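PDB 3OYV: imelysin from Bacteroides ovatus ATCC 8483, which probably takes part in bacterial iron uptake as an imelysin-like protein of the outer membrane, and probably binds metal. Local coordinates for residues A12-D15 and E19-S22; S73-I78 and S211-N216; Y98-A103 and L110-S115. All coordinates share one frame; numbering follows the deposited sequence.

All three contacts belong to a single, mostly helical chain. Contacts 2 and 3 share helix 71-102: residues 73-78 near its start pack on helix 189-214, while residues 98-103 at its far end meet the end of the short helix 106-111 and the residues after it. Their centres lie about 35 Å apart. Contact 1, in the lead-in to helix 21-47, has its centre about 51 Å from that of contact 2, but its nearest atoms come within about 6 Å of contact 3. Contact 3 runs on into Glu114, which is linked to an unidentified ligand and lies beside His345 of the probable metal-binding motif. A glycerol, probably from the crystallisation liquor, lies by Ile14 of contact 1; contact 2 is plain helix packing.

Contact 1: A12-D15 and E19-S22; sequences ANID and ENAS
Asn20, just ahead of helix 21-47, reaches back to Asp15 and Ile14, and its amide closes the short loop that leads into this helix of the mostly helical imelysin fold. From CB, CG is set between the backbone N and the carbonyl carbon (chi1 62°), which directs the amide at the incoming chain. CG itself stays 3.8 Å from Asp15 O and leaves the bonding to its two ends. OD1 accepts a hydrogen bond from the backbone N of Thr17, inside the loop. ND2 makes the bond across the contact, donating to Asp15 O at 2.9 Å; the N-H...O angle of 172° is nearly straight, and the acceptor lies almost exactly in the amide plane. With a donor and an acceptor each matched to the backbone, the buried amide is fixed in its rotation.

ND2 also rests against the end of Ile14, at 3.8 Å from Ile14 CD1. Ile14 comes from the opposite direction, and its side chain continues onto Val313 and Leu316 of helix 309-316. Were Asn20 replaced by an alanine, Asp15 O and Thr17 N would probably both lose their side-chain partner, and the loop would be less firmly tied to the helix start. The incoming loop is also held by residues near the C-terminus: Asp15 OD1 forms a salt bridge with Lys353, and Ile14 O takes a hydrogen bond from Arg358 NH1. Seen from the acceptor, the Asn20 ND2 donor sits 19° out of the carbonyl plane of Asp15.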
# COMPACT_ATOMS: atom_id res chain seq x y z
N ALA A 12 10.03 17.01 -13.25
CA ALA A 12 8.78 17.11 -14.03
C ALA A 12 7.77 18.08 -13.41
O ALA A 12 6.62 17.71 -13.12
CB ALA A 12 8.18 15.72 -14.17
N ASN A 13 8.18 19.32 -13.24
CA ASN A 13 7.33 20.39 -12.73
C ASN A 13 6.23 20.74 -13.75
O ASN A 13 6.53 20.98 -14.92
CB ASN A 13 8.16 21.66 -12.49
CG ASN A 13 7.33 22.77 -11.89
OD1 ASN A 13 7.00 22.74 -10.70
ND2 ASN A 13 7.01 23.79 -12.69
N ILE A 14 4.99 20.79 -13.30
CA ILE A 14 3.91 21.33 -14.12
C ILE A 14 2.83 21.85 -13.19
O ILE A 14 2.64 21.29 -12.11
CB ILE A 14 3.40 20.26 -15.10
CG1 ILE A 14 2.37 20.85 -16.04
CG2 ILE A 14 2.85 19.02 -14.33
CD1 ILE A 14 2.05 19.92 -17.23
N ASP A 15 2.15 22.92 -13.57
CA ASP A 15 0.99 23.40 -12.85
C ASP A 15 -0.25 23.30 -13.73
O ASP A 15 -0.14 23.34 -14.96
CB ASP A 15 1.19 24.84 -12.39
CG ASP A 15 2.38 25.01 -11.46
OD1 ASP A 15 2.42 24.29 -10.45
OD2 ASP A 15 3.24 25.87 -11.73
N GLU A 19 -4.86 25.96 -20.25
CA GLU A 19 -4.42 25.35 -21.49
C GLU A 19 -4.19 23.85 -21.35
O GLU A 19 -4.32 23.12 -22.32
CB GLU A 19 -3.15 26.04 -21.98
CG GLU A 19 -3.41 27.41 -22.60
CD GLU A 19 -3.70 28.49 -21.56
OE1 GLU A 19 -3.22 28.38 -20.39
OE2 GLU A 19 -4.42 29.46 -21.94
N ASN A 20 -3.84 23.36 -20.15
CA ASN A 20 -3.67 21.91 -19.96
C ASN A 20 -4.83 21.27 -19.20
O ASN A 20 -4.84 20.06 -18.99
CB ASN A 20 -2.33 21.53 -19.32
CG ASN A 20 -2.16 22.11 -17.94
OD1 ASN A 20 -3.13 22.25 -17.20
ND2 ASN A 20 -0.90 22.37 -17.54
N ALA A 21 -5.87 22.06 -18.88
CA ALA A 21 -6.93 21.58 -18.00
C ALA A 21 -7.68 20.40 -18.60
O ALA A 21 -8.01 19.46 -17.90
CB ALA A 21 -7.91 22.72 -17.71
N SER A 22 -7.95 20.41 -19.91
CA SER A 22 -8.73 19.33 -20.48
C SER A 22 -7.96 18.02 -20.42
O SER A 22 -8.50 16.99 -20.02
CB SER A 22 -9.09 19.64 -21.93
OG SER A 22 -9.89 18.61 -22.43

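Contact 2: S73-I78 and S211-N216; sequences SCVEEI and SYIANN
Ile213 and Ala214, in the last turn of helix 189-214, meet Val75 and Glu76 of helix 71-102 in a helix-helix packing contact within the mostly helical fold. Taking residues 211-216 in order, Ser211 supplies the carbonyl that keeps this turn helical, its O accepting from Asn215 N at 3.1 Å.

Ile213 makes the apolar contact. CG1 stands anti to its own carbonyl carbon (chi1 -62°) and the chain runs on extended, so that Ile213 CD1 touches Val75 CG1 at 3.9 Å. The two branched side chains cross at about a right angle, methyl against methyl. Both are buried, and Leu149 touches each of them; Ile153 adds to the cover of Ile213, while Leu226 and Val230 of helix 223-261 close on Val75.

Ala214 follows at the edge of this apolar patch, and here the two backbones come nearest, with Ala214 CA 8.0 Å from Glu76 CA. The outstretched Glu76 brings one carboxylate oxygen, OE2, to 3.6 Å from Ala214 CB, a van der Waals contact in which the methyl meets the acid's end and its aliphatic stem spans the gap between the helices. No hydrogen bond joins the two segments. At Asn215 the chain leaves helical geometry, and in the next residue Asn216 OD1 accepts a hydrogen bond from Asn221 ND2.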
# COMPACT_ATOMS: atom_id res chain seq x y z
N SER A 73 1.59 -23.90 6.11
CA SER A 73 2.02 -23.26 4.87
C SER A 73 1.42 -21.85 4.72
O SER A 73 2.11 -20.88 4.36
CB SER A 73 1.60 -24.12 3.68
OG SER A 73 2.08 -23.57 2.47
N CYS A 74 0.13 -21.74 5.03
CA CYS A 74 -0.52 -20.44 5.00
C CYS A 74 0.16 -19.48 5.97
O CYS A 74 0.44 -18.33 5.63
CB CYS A 74 -1.99 -20.54 5.43
SG CYS A 74 -3.02 -21.48 4.31
N VAL A 75 0.44 -19.94 7.19
CA VAL A 75 0.99 -19.06 8.22
C VAL A 75 2.44 -18.64 7.92
O VAL A 75 2.82 -17.50 8.17
CB VAL A 75 0.82 -19.69 9.63
CG1 VAL A 75 1.66 -18.99 10.69
CG2 VAL A 75 -0.67 -19.70 9.99
N GLU A 76 3.21 -19.55 7.32
CA GLU A 76 4.55 -19.20 6.88
C GLU A 76 4.48 -18.11 5.81
O GLU A 76 5.29 -17.19 5.83
CB GLU A 76 5.27 -20.45 6.38
CG GLU A 76 5.67 -21.36 7.56
CD GLU A 76 6.27 -22.70 7.17
OE1 GLU A 76 6.07 -23.17 6.03
OE2 GLU A 76 6.90 -23.32 8.08
N GLU A 77 3.49 -18.18 4.91
CA GLU A 77 3.31 -17.14 3.90
C GLU A 77 2.92 -15.82 4.59
O GLU A 77 3.47 -14.77 4.28
CB GLU A 77 2.25 -17.54 2.87
CG GLU A 77 2.02 -16.51 1.75
CD GLU A 77 3.17 -16.42 0.76
OE1 GLU A 77 4.14 -17.21 0.83
OE2 GLU A 77 3.13 -15.54 -0.12
N ILE A 78 1.99 -15.91 5.54
CA ILE A 78 1.57 -14.71 6.28
C ILE A 78 2.78 -14.01 6.93
O ILE A 78 2.98 -12.79 6.80
CB ILE A 78 0.50 -15.01 7.36
CG1 ILE A 78 -0.80 -15.43 6.68
CG2 ILE A 78 0.35 -13.86 8.36
CD1 ILE A 78 -1.83 -16.04 7.62
N SER A 211 10.43 -19.50 12.80
CA SER A 211 11.14 -20.68 13.30
C SER A 211 10.39 -21.34 14.45
O SER A 211 10.28 -22.57 14.54
CB SER A 211 12.56 -20.31 13.79
OG SER A 211 13.41 -19.88 12.74
N TYR A 212 9.88 -20.51 15.35
CA TYR A 212 9.17 -21.02 16.51
C TYR A 212 7.90 -21.77 16.09
O TYR A 212 7.62 -22.86 16.58
CB TYR A 212 8.86 -19.90 17.49
CG TYR A 212 8.34 -20.44 18.80
CD1 TYR A 212 9.22 -20.78 19.83
CD2 TYR A 212 6.98 -20.64 19.00
CE1 TYR A 212 8.75 -21.31 21.03
CE2 TYR A 212 6.50 -21.16 20.21
CZ TYR A 212 7.39 -21.49 21.22
OH TYR A 212 6.93 -22.02 22.42
N ILE A 213 7.14 -21.20 15.15
CA ILE A 213 5.94 -21.86 14.64
C ILE A 213 6.28 -23.16 13.89
O ILE A 213 5.63 -24.20 14.08
CB ILE A 213 5.13 -20.90 13.71
CG1 ILE A 213 4.68 -19.68 14.52
CG2 ILE A 213 3.93 -21.63 13.10
CD1 ILE A 213 4.17 -18.48 13.64
N ALA A 214 7.31 -23.11 13.05
CA ALA A 214 7.69 -24.23 12.20
C ALA A 214 8.23 -25.44 12.98
O ALA A 214 8.12 -26.56 12.50
CB ALA A 214 8.74 -23.79 11.14
N ASN A 215 8.76 -25.20 14.18
CA ASN A 215 9.30 -26.28 15.03
C ASN A 215 8.16 -27.14 15.58
O ASN A 215 7.42 -26.69 16.46
CB ASN A 215 10.13 -25.68 16.16
CG ASN A 215 10.81 -26.73 17.04
OD1 ASN A 215 10.59 -27.94 16.87
ND2 ASN A 215 11.61 -26.28 17.98
N ASN A 216 8.03 -28.38 15.07
CA ASN A 216 6.97 -29.32 15.48
C ASN A 216 6.90 -29.48 16.98
O ASN A 216 5.81 -29.61 17.56
CB ASN A 216 7.17 -30.72 14.85
CG ASN A 216 6.90 -30.74 13.37
OD1 ASN A 216 6.34 -29.78 12.81
ND2 ASN A 216 7.31 -31.82 12.70

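Contact 3: Y98-A103 and L110-S115; sequences YNLYKA and LYAVES
The backbone bond from Lys102 N to Tyr98 O, 2.9 Å long, keeps the last turn of helix 71-102 closed, and from that turn Leu100 and Tyr101 reach Ala112 and Leu110. No polar bond crosses between the segments; methyl groups do the touching.

Tyr101 swings its ring out with CG anti to the backbone N (chi1 -166°), and Leu110 lies alongside, pointing the same way. Leu110 CD1 comes to the ring's edge in its plane, 4.0 Å from Tyr101 CE2 and 4.1 Å from Tyr101 CD2, so Leu110 does not use the faces of the ring. One residue earlier, Leu100 CD1 meets Ala112 CB at 4.1 Å, and the Leu100 side chain also touches Glu108 and Ala109.

The carbonyls of this segment are held from other parts of the fold: Leu110 O by Arg183 NE, and Ala112 O by Trp305 NE1. Past Ala112 the chain runs inward to Glu114, whose side chain touches His345 and whose OE2 is hydrogen-bonded to Lys93 NZ and linked to an unidentified ligand. The short helix 106-111 thus packs back against the last turn of a long helix and delivers the following loop to the GxHxxE motif characteristic of imelysin-like proteins, here with His345 and Glu348, a probable metal site.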
# COMPACT_ATOMS: atom_id res chain seq x y z
N TYR A 98 17.83 7.55 1.94
CA TYR A 98 18.89 7.80 2.91
C TYR A 98 20.28 7.53 2.34
O TYR A 98 21.17 8.37 2.44
CB TYR A 98 18.64 6.93 4.19
CG TYR A 98 19.72 7.15 5.21
CD1 TYR A 98 19.68 8.25 6.08
CD2 TYR A 98 20.83 6.27 5.31
CE1 TYR A 98 20.71 8.50 6.99
CE2 TYR A 98 21.85 6.52 6.22
CZ TYR A 98 21.78 7.61 7.06
OH TYR A 98 22.79 7.86 7.97
N ASN A 99 20.46 6.38 1.70
CA ASN A 99 21.80 6.06 1.18
C ASN A 99 22.19 6.98 0.02
O ASN A 99 23.34 7.42 -0.06
CB ASN A 99 21.88 4.60 0.78
CG ASN A 99 21.85 3.69 1.96
OD1 ASN A 99 22.33 4.04 3.04
ND2 ASN A 99 21.27 2.52 1.78
N LEU A 100 21.25 7.30 -0.86
CA LEU A 100 21.54 8.32 -1.89
C LEU A 100 22.01 9.64 -1.25
O LEU A 100 23.00 10.25 -1.69
CB LEU A 100 20.28 8.60 -2.74
CG LEU A 100 19.89 7.57 -3.77
CD1 LEU A 100 18.45 7.77 -4.28
CD2 LEU A 100 20.91 7.53 -4.93
N TYR A 101 21.32 10.09 -0.22
CA TYR A 101 21.59 11.37 0.39
C TYR A 101 22.99 11.33 1.00
O TYR A 101 23.79 12.27 0.80
CB TYR A 101 20.54 11.69 1.46
CG TYR A 101 20.57 13.12 1.88
CD1 TYR A 101 21.59 13.64 2.69
CD2 TYR A 101 19.59 14.01 1.41
CE1 TYR A 101 21.61 14.96 3.04
CE2 TYR A 101 19.63 15.33 1.75
CZ TYR A 101 20.62 15.81 2.55
OH TYR A 101 20.64 17.16 2.90
N LYS A 102 23.29 10.28 1.76
CA LYS A 102 24.59 10.22 2.44
C LYS A 102 25.76 10.13 1.46
O LYS A 102 26.88 10.54 1.83
CB LYS A 102 24.62 9.06 3.41
CG LYS A 102 23.61 9.13 4.56
CD LYS A 102 23.67 10.40 5.37
CE LYS A 102 24.96 10.59 6.12
NZ LYS A 102 24.84 11.76 7.05
N ALA A 103 25.51 9.59 0.26
CA ALA A 103 26.51 9.54 -0.81
C ALA A 103 26.72 10.88 -1.53
O ALA A 103 27.57 10.95 -2.43
CB ALA A 103 26.14 8.50 -1.82
N LEU A 110 15.89 13.29 -2.59
CA LEU A 110 14.65 13.99 -2.33
C LEU A 110 13.53 13.51 -3.26
O LEU A 110 12.37 13.33 -2.82
CB LEU A 110 14.83 15.51 -2.45
CG LEU A 110 15.07 16.26 -1.11
CD1 LEU A 110 16.28 15.79 -0.35
CD2 LEU A 110 15.12 17.78 -1.33
N TYR A 111 13.86 13.30 -4.52
CA TYR A 111 12.85 12.92 -5.52
C TYR A 111 12.58 11.43 -5.55
O TYR A 111 11.67 10.99 -6.27
CB TYR A 111 13.22 13.49 -6.89
CG TYR A 111 13.06 14.99 -6.92
CD1 TYR A 111 11.82 15.56 -7.15
CD2 TYR A 111 14.13 15.84 -6.68
CE1 TYR A 111 11.66 16.94 -7.14
CE2 TYR A 111 13.98 17.22 -6.66
CZ TYR A 111 12.74 17.77 -6.89
OH TYR A 111 12.56 19.13 -6.88
N ALA A 112 13.31 10.65 -4.75
CA ALA A 112 13.10 9.21 -4.64
C ALA A 112 12.06 8.82 -3.57
O ALA A 112 11.73 7.65 -3.48
CB ALA A 112 14.44 8.51 -4.33
N VAL A 113 11.66 9.77 -2.73
CA VAL A 113 10.81 9.47 -1.57
C VAL A 113 9.36 9.15 -1.98
O VAL A 113 8.61 10.04 -2.41
CB VAL A 113 10.85 10.62 -0.57
CG1 VAL A 113 9.88 10.39 0.62
CG2 VAL A 113 12.30 10.82 -0.02
N GLU A 114 8.94 7.90 -1.78
CA GLU A 114 7.58 7.48 -2.07
C GLU A 114 6.58 8.24 -1.20
O GLU A 114 6.71 8.28 0.02
CB GLU A 114 7.45 5.97 -1.80
CG GLU A 114 6.00 5.45 -1.78
CD GLU A 114 5.88 4.03 -1.23
OE1 GLU A 114 6.71 3.18 -1.60
OE2 GLU A 114 4.94 3.76 -0.42
N SER A 115 5.58 8.84 -1.83
CA SER A 115 4.51 9.62 -1.20
C SER A 115 4.96 11.03 -0.77
O SER A 115 4.27 11.71 0.01
CB SER A 115 3.80 8.90 -0.06
OG SER A 115 3.07 7.79 -0.53